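Local coordinates for protein exocyst complex component EXO70 (Saccharomyces cerevisiae, PDB 2B1E) that serves in the exocyst complex, which tethers secretory vesicles to sites of exocytosis, and plays a role in assembly of that complex, at residues A[113-118]-A[195-200]; A[189-194]-A[215-220]. One frame throughout, in Å; residues are numbered along the deposited sequence.

Interaction 1: A[113-118]-A[195-200]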
loop_
_atom_site.group_PDB
_atom_site.type_symbol
_atom_site.label_atom_id
_atom_site.label_comp_id
_atom_site.label_asym_id
_atom_site.label_seq_id
_atom_site.Cartn_x
_atom_site.Cartn_y
_atom_site.Cartn_z
ATOM N N PRO A 113 -26.056 2.479 -19.967
ATOM C CA PRO A 113 -27.028 2.995 -20.937
ATOM C C PRO A 113 -26.779 4.486 -21.119
ATOM O O PRO A 113 -26.236 5.137 -20.227
ATOM C CB PRO A 113 -28.372 2.737 -20.256
ATOM C CG PRO A 113 -28.093 1.597 -19.338
ATOM C CD PRO A 113 -26.732 1.919 -18.789
ATOM N N TYR A 114 -27.166 5.025 -22.269
ATOM C CA TYR A 114 -26.992 6.452 -22.527
ATOM C C TYR A 114 -28.107 6.917 -23.455
ATOM O O TYR A 114 -28.556 6.159 -24.309
ATOM C CB TYR A 114 -25.637 6.724 -23.177
ATOM C CG TYR A 114 -25.235 8.184 -23.154
ATOM C CD1 TYR A 114 -24.963 8.834 -21.950
ATOM C CD2 TYR A 114 -25.119 8.912 -24.335
ATOM C CE1 TYR A 114 -24.578 10.180 -21.926
ATOM C CE2 TYR A 114 -24.738 10.251 -24.326
ATOM C CZ TYR A 114 -24.468 10.877 -23.122
ATOM O OH TYR A 114 -24.077 12.192 -23.119
ATOM N N TYR A 115 -28.557 8.156 -23.278
ATOM C CA TYR A 115 -29.629 8.710 -24.102
ATOM C C TYR A 115 -29.260 8.705 -25.577
ATOM O O TYR A 115 -28.097 8.862 -25.934
ATOM C CB TYR A 115 -29.937 10.140 -23.668
ATOM C CG TYR A 115 -30.320 10.255 -22.209
ATOM C CD1 TYR A 115 -31.518 9.708 -21.736
ATOM C CD2 TYR A 115 -29.487 10.906 -21.300
ATOM C CE1 TYR A 115 -31.879 9.809 -20.388
ATOM C CE2 TYR A 115 -29.840 11.013 -19.949
ATOM C CZ TYR A 115 -31.035 10.467 -19.505
ATOM O OH TYR A 115 -31.398 10.607 -18.184
ATOM N N GLU A 116 -30.253 8.506 -26.438
ATOM C CA GLU A 116 -29.984 8.510 -27.869
ATOM C C GLU A 116 -29.766 9.956 -28.273
ATOM O O GLU A 116 -30.155 10.872 -27.545
ATOM C CB GLU A 116 -31.156 7.896 -28.643
ATOM C CG GLU A 116 -32.519 8.415 -28.220
ATOM C CD GLU A 116 -33.667 7.679 -28.898
ATOM O OE1 GLU A 116 -33.649 6.425 -28.929
ATOM O OE2 GLU A 116 -34.591 8.359 -29.388
ATOM N N ASP A 117 -29.132 10.160 -29.422
ATOM C CA ASP A 117 -28.847 11.498 -29.919
ATOM C C ASP A 117 -30.091 12.382 -30.008
ATOM O O ASP A 117 -30.053 13.555 -29.630
ATOM C CB ASP A 117 -28.183 11.408 -31.295
ATOM C CG ASP A 117 -26.722 10.998 -31.219
ATOM O OD1 ASP A 117 -26.282 10.494 -30.165
ATOM O OD2 ASP A 117 -26.012 11.179 -32.225
ATOM N N GLN A 118 -31.191 11.831 -30.514
ATOM C CA GLN A 118 -32.409 12.617 -30.632
ATOM C C GLN A 118 -32.921 13.064 -29.255
ATOM O O GLN A 118 -33.453 14.165 -29.121
ATOM C CB GLN A 118 -33.489 11.828 -31.381
ATOM C CG GLN A 118 -33.067 11.392 -32.782
ATOM C CD GLN A 118 -32.438 9.993 -32.817
ATOM O OE1 GLN A 118 -31.847 9.530 -31.835
ATOM N NE2 GLN A 118 -32.554 9.322 -33.963
ATOM N N LYS A 195 -19.920 13.500 -17.231
ATOM C CA LYS A 195 -19.102 14.515 -17.886
ATOM C C LYS A 195 -19.468 14.573 -19.376
ATOM O O LYS A 195 -19.573 15.660 -19.957
ATOM C CB LYS A 195 -17.618 14.182 -17.730
ATOM C CG LYS A 195 -16.694 15.078 -18.543
ATOM C CD LYS A 195 -16.784 16.537 -18.125
ATOM C CE LYS A 195 -15.791 17.375 -18.924
ATOM N NZ LYS A 195 -14.417 16.761 -18.901
ATOM N N SER A 196 -19.659 13.408 -19.992
ATOM C CA SER A 196 -20.018 13.367 -21.409
ATOM C C SER A 196 -21.411 13.975 -21.595
ATOM O O SER A 196 -21.653 14.707 -22.552
ATOM C CB SER A 196 -20.012 11.924 -21.941
ATOM O OG SER A 196 -18.740 11.323 -21.804
ATOM N N LEU A 197 -22.317 13.671 -20.669
ATOM C CA LEU A 197 -23.685 14.187 -20.734
ATOM C C LEU A 197 -23.718 15.706 -20.693
ATOM O O LEU A 197 -24.305 16.340 -21.569
ATOM C CB LEU A 197 -24.531 13.639 -19.581
ATOM C CG LEU A 197 -26.015 14.043 -19.636
ATOM C CD1 LEU A 197 -26.643 13.473 -20.900
ATOM C CD2 LEU A 197 -26.754 13.533 -18.413
ATOM N N VAL A 198 -23.096 16.295 -19.674
ATOM C CA VAL A 198 -23.083 17.747 -19.573
ATOM C C VAL A 198 -22.434 18.349 -20.821
ATOM O O VAL A 198 -22.915 19.345 -21.352
ATOM C CB VAL A 198 -22.322 18.229 -18.309
ATOM C CG1 VAL A 198 -22.095 19.731 -18.383
ATOM C CG2 VAL A 198 -23.132 17.893 -17.059
ATOM N N ASP A 199 -21.342 17.751 -21.284
ATOM C CA ASP A 199 -20.679 18.255 -22.481
ATOM C C ASP A 199 -21.615 18.126 -23.680
ATOM O O ASP A 199 -21.610 18.976 -24.570
ATOM C CB ASP A 199 -19.388 17.481 -22.763
ATOM C CG ASP A 199 -18.247 17.901 -21.855
ATOM O OD1 ASP A 199 -18.414 18.894 -21.112
ATOM O OD2 ASP A 199 -17.187 17.242 -21.890
ATOM N N ASP A 200 -22.416 17.061 -23.705
ATOM C CA ASP A 200 -23.343 16.855 -24.816
ATOM C C ASP A 200 -24.543 17.799 -24.755
ATOM O O ASP A 200 -25.042 18.252 -25.783
ATOM C CB ASP A 200 -23.883 15.409 -24.837
ATOM C CG ASP A 200 -22.944 14.425 -25.532
ATOM O OD1 ASP A 200 -21.990 14.854 -26.219
ATOM O OD2 ASP A 200 -23.181 13.204 -25.400
#
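The ring of Tyr114 reaches across to helix 180-201 and brings its phenol end against Leu197, with CE1 4.0 Å from Leu197 CD1. With CG anti to the backbone N (chi1 -165°) and beside the carbonyl carbon, the ring is directed across to the helix and carries OH to its surface, 3.1 Å from Leu197 CA. There OH donates a hydrogen bond of 2.7 Å to Asp200 OD2, one turn further along. The hydroxyl meets OD2 on its anti side, 30° out of the carboxylate plane, and ring and carboxylate planes are 59° apart. Tyr115 meets the same methyl from a second direction: Leu197 CD1 lies at its ring edge, 3.9 Å from Tyr115 CD2. One leucine methyl thus meets two successive tyrosines. The hydroxyl of Tyr115 is held elsewhere, by Leu94 O and Arg147 NH1. Leu120, on the first turn of helix 117-132, touches Tyr114, Tyr115, Leu197 and Asp200 alike. The contact therefore joins the extended lead-in to helix 117-132, for which Glu116 is the N-cap residue, to the last turns of helix 180-201, whose Val198 packs on helix 209-233.

Interaction 2: A[189-194]-A[215-220]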
loop_
_atom_site.group_PDB
_atom_site.type_symbol
_atom_site.label_atom_id
_atom_site.label_comp_id
_atom_site.label_asym_id
_atom_site.label_seq_id
_atom_site.Cartn_x
_atom_site.Cartn_y
_atom_site.Cartn_z
ATOM N N GLY A 189 -17.247 5.054 -13.908
ATOM C CA GLY A 189 -18.009 5.064 -15.145
ATOM C C GLY A 189 -19.083 6.145 -15.102
ATOM O O GLY A 189 -19.325 6.829 -16.094
ATOM N N PHE A 190 -19.735 6.305 -13.954
ATOM C CA PHE A 190 -20.758 7.334 -13.823
ATOM C C PHE A 190 -20.157 8.740 -13.871
ATOM O O PHE A 190 -20.747 9.653 -14.448
ATOM C CB PHE A 190 -21.555 7.144 -12.530
ATOM C CG PHE A 190 -22.620 6.087 -12.629
ATOM C CD1 PHE A 190 -23.644 6.204 -13.566
ATOM C CD2 PHE A 190 -22.597 4.969 -11.797
ATOM C CE1 PHE A 190 -24.631 5.226 -13.677
ATOM C CE2 PHE A 190 -23.584 3.979 -11.900
ATOM C CZ PHE A 190 -24.602 4.110 -12.843
ATOM N N ILE A 191 -18.984 8.917 -13.271
ATOM C CA ILE A 191 -18.337 10.224 -13.283
ATOM C C ILE A 191 -17.986 10.586 -14.720
ATOM O O ILE A 191 -18.236 11.705 -15.175
ATOM C CB ILE A 191 -17.042 10.220 -12.424
ATOM C CG1 ILE A 191 -17.407 10.264 -10.934
ATOM C CG2 ILE A 191 -16.143 11.408 -12.814
ATOM C CD1 ILE A 191 -16.229 9.989 -9.997
ATOM N N ALA A 192 -17.426 9.615 -15.432
ATOM C CA ALA A 192 -17.026 9.786 -16.816
ATOM C C ALA A 192 -18.213 10.048 -17.751
ATOM O O ALA A 192 -18.125 10.886 -18.657
ATOM C CB ALA A 192 -16.263 8.555 -17.276
ATOM N N ASN A 193 -19.316 9.337 -17.521
ATOM C CA ASN A 193 -20.517 9.479 -18.339
ATOM C C ASN A 193 -21.317 10.752 -18.045
ATOM O O ASN A 193 -21.990 11.272 -18.935
ATOM C CB ASN A 193 -21.414 8.245 -18.174
ATOM C CG ASN A 193 -20.772 6.973 -18.724
ATOM O OD1 ASN A 193 -21.230 5.862 -18.446
ATOM N ND2 ASN A 193 -19.714 7.132 -19.513
ATOM N N GLU A 194 -21.279 11.242 -16.803
ATOM C CA GLU A 194 -21.994 12.478 -16.491
ATOM C C GLU A 194 -21.244 13.621 -17.162
ATOM O O GLU A 194 -21.842 14.599 -17.595
ATOM C CB GLU A 194 -22.068 12.740 -14.981
ATOM C CG GLU A 194 -23.242 12.070 -14.246
ATOM C CD GLU A 194 -24.537 12.069 -15.047
ATOM O OE1 GLU A 194 -24.671 11.205 -15.936
ATOM O OE2 GLU A 194 -25.415 12.929 -14.797
ATOM N N GLN A 215 -22.939 19.547 -8.911
ATOM C CA GLN A 215 -24.173 19.255 -8.196
ATOM C C GLN A 215 -24.657 17.818 -8.357
ATOM O O GLN A 215 -25.310 17.271 -7.468
ATOM C CB GLN A 215 -25.265 20.221 -8.649
ATOM C CG GLN A 215 -25.071 21.624 -8.108
ATOM C CD GLN A 215 -26.153 22.563 -8.569
ATOM O OE1 GLN A 215 -26.096 23.102 -9.676
ATOM N NE2 GLN A 215 -27.165 22.749 -7.731
ATOM N N ILE A 216 -24.341 17.207 -9.492
ATOM C CA ILE A 216 -24.750 15.832 -9.753
ATOM C C ILE A 216 -23.776 14.829 -9.136
ATOM O O ILE A 216 -24.188 13.807 -8.593
ATOM C CB ILE A 216 -24.854 15.567 -11.285
ATOM C CG1 ILE A 216 -26.037 16.349 -11.865
ATOM C CG2 ILE A 216 -25.023 14.079 -11.560
ATOM C CD1 ILE A 216 -26.102 16.328 -13.375
ATOM N N LEU A 217 -22.485 15.128 -9.207
ATOM C CA LEU A 217 -21.465 14.225 -8.677
ATOM C C LEU A 217 -21.216 14.315 -7.169
ATOM O O LEU A 217 -20.846 13.324 -6.542
ATOM C CB LEU A 217 -20.142 14.448 -9.416
ATOM C CG LEU A 217 -20.110 14.257 -10.938
ATOM C CD1 LEU A 217 -18.696 14.512 -11.443
ATOM C CD2 LEU A 217 -20.537 12.852 -11.299
ATOM N N SER A 218 -21.419 15.489 -6.581
ATOM C CA SER A 218 -21.168 15.651 -5.149
ATOM C C SER A 218 -21.885 14.647 -4.250
ATOM O O SER A 218 -21.276 14.085 -3.336
ATOM C CB SER A 218 -21.491 17.082 -4.714
ATOM O OG SER A 218 -20.551 17.981 -5.282
ATOM N N PRO A 219 -23.186 14.412 -4.486
ATOM C CA PRO A 219 -23.917 13.451 -3.654
ATOM C C PRO A 219 -23.268 12.072 -3.749
ATOM O O PRO A 219 -23.155 11.352 -2.756
ATOM C CB PRO A 219 -25.312 13.466 -4.263
ATOM C CG PRO A 219 -25.433 14.869 -4.764
ATOM C CD PRO A 219 -24.099 15.104 -5.409
ATOM N N LEU A 220 -22.851 11.711 -4.960
ATOM C CA LEU A 220 -22.204 10.428 -5.199
ATOM C C LEU A 220 -20.900 10.360 -4.402
ATOM O O LEU A 220 -20.550 9.316 -3.849
ATOM C CB LEU A 220 -21.901 10.269 -6.690
ATOM C CG LEU A 220 -23.060 10.491 -7.660
ATOM C CD1 LEU A 220 -22.555 10.321 -9.084
ATOM C CD2 LEU A 220 -24.183 9.508 -7.366
#
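Leu217 reaches toward helix 180-201 and brings its CD2 methyl against the backbone and side chains of one turn. The apolar contacts centre on this methyl, which is 4.0 Å from Ile191 CA and 4.1 Å from Ile191 CG1; the two side chains cross at about a right angle. The same CD2 lies 4.0 Å from Glu194 CB, where the glutamate and leucine chains run past each other in opposite directions. It also comes within 4.5 Å of Phe190 O. Leu217 thus packs between residues three apart on the facing helix, while the ring of Phe190 turns off to meet Phe112 and helix 136-155, which also receives Leu220.

The second kind of contact sets a polar group against aliphatic carbon. Glu194 bends at chi2 (-38°), which presents both its CG and its carboxylate to Ile216: CG lies 3.8 Å from Ile216 CG2, and OE2 is 3.5 Å from that methyl and 3.7 Å from Ile216 CD1. The charge is met from elsewhere, by a salt bridge from Arg147 NH2 to OE1.

No hydrogen bond links the two segments. Their axes run antiparallel at 173° and approach to 10.7 Å; the backbones of this helical hairpin do not meet each other, and side chains bridge the gap, Leu217 reaching the backbone of helix 180-201. All five touching residues are buried. The chemistry implies that van der Waals packing joins this pair directly, whereas the buried carboxylate of Glu194 is probably balanced by its salt bridge to Arg147 of helix 136-155.

How the interactions relate
Both contacts use helix 180-201, but on successive stretches and with different partners. Interaction 2 is fully buried and pairs the helix with its antiparallel neighbour, helix 209-233, by packing alone, aliphatic apart from one glutamate carboxylate, with no hydrogen bond across. Interaction 1 lies further from the centre of the chain and is only partly buried; there a loop entering helix 117-132 supplies aromatic rings, and a hydroxyl-carboxylate hydrogen bond adds to the packing. The centres are 13 Å apart, and the two meet where Tyr114 CE1 comes 4.1 Å from Asn193 O. Arg147 of helix 136-155 also connects them, binding Glu194 of the buried contact and the hydroxyl of Tyr115.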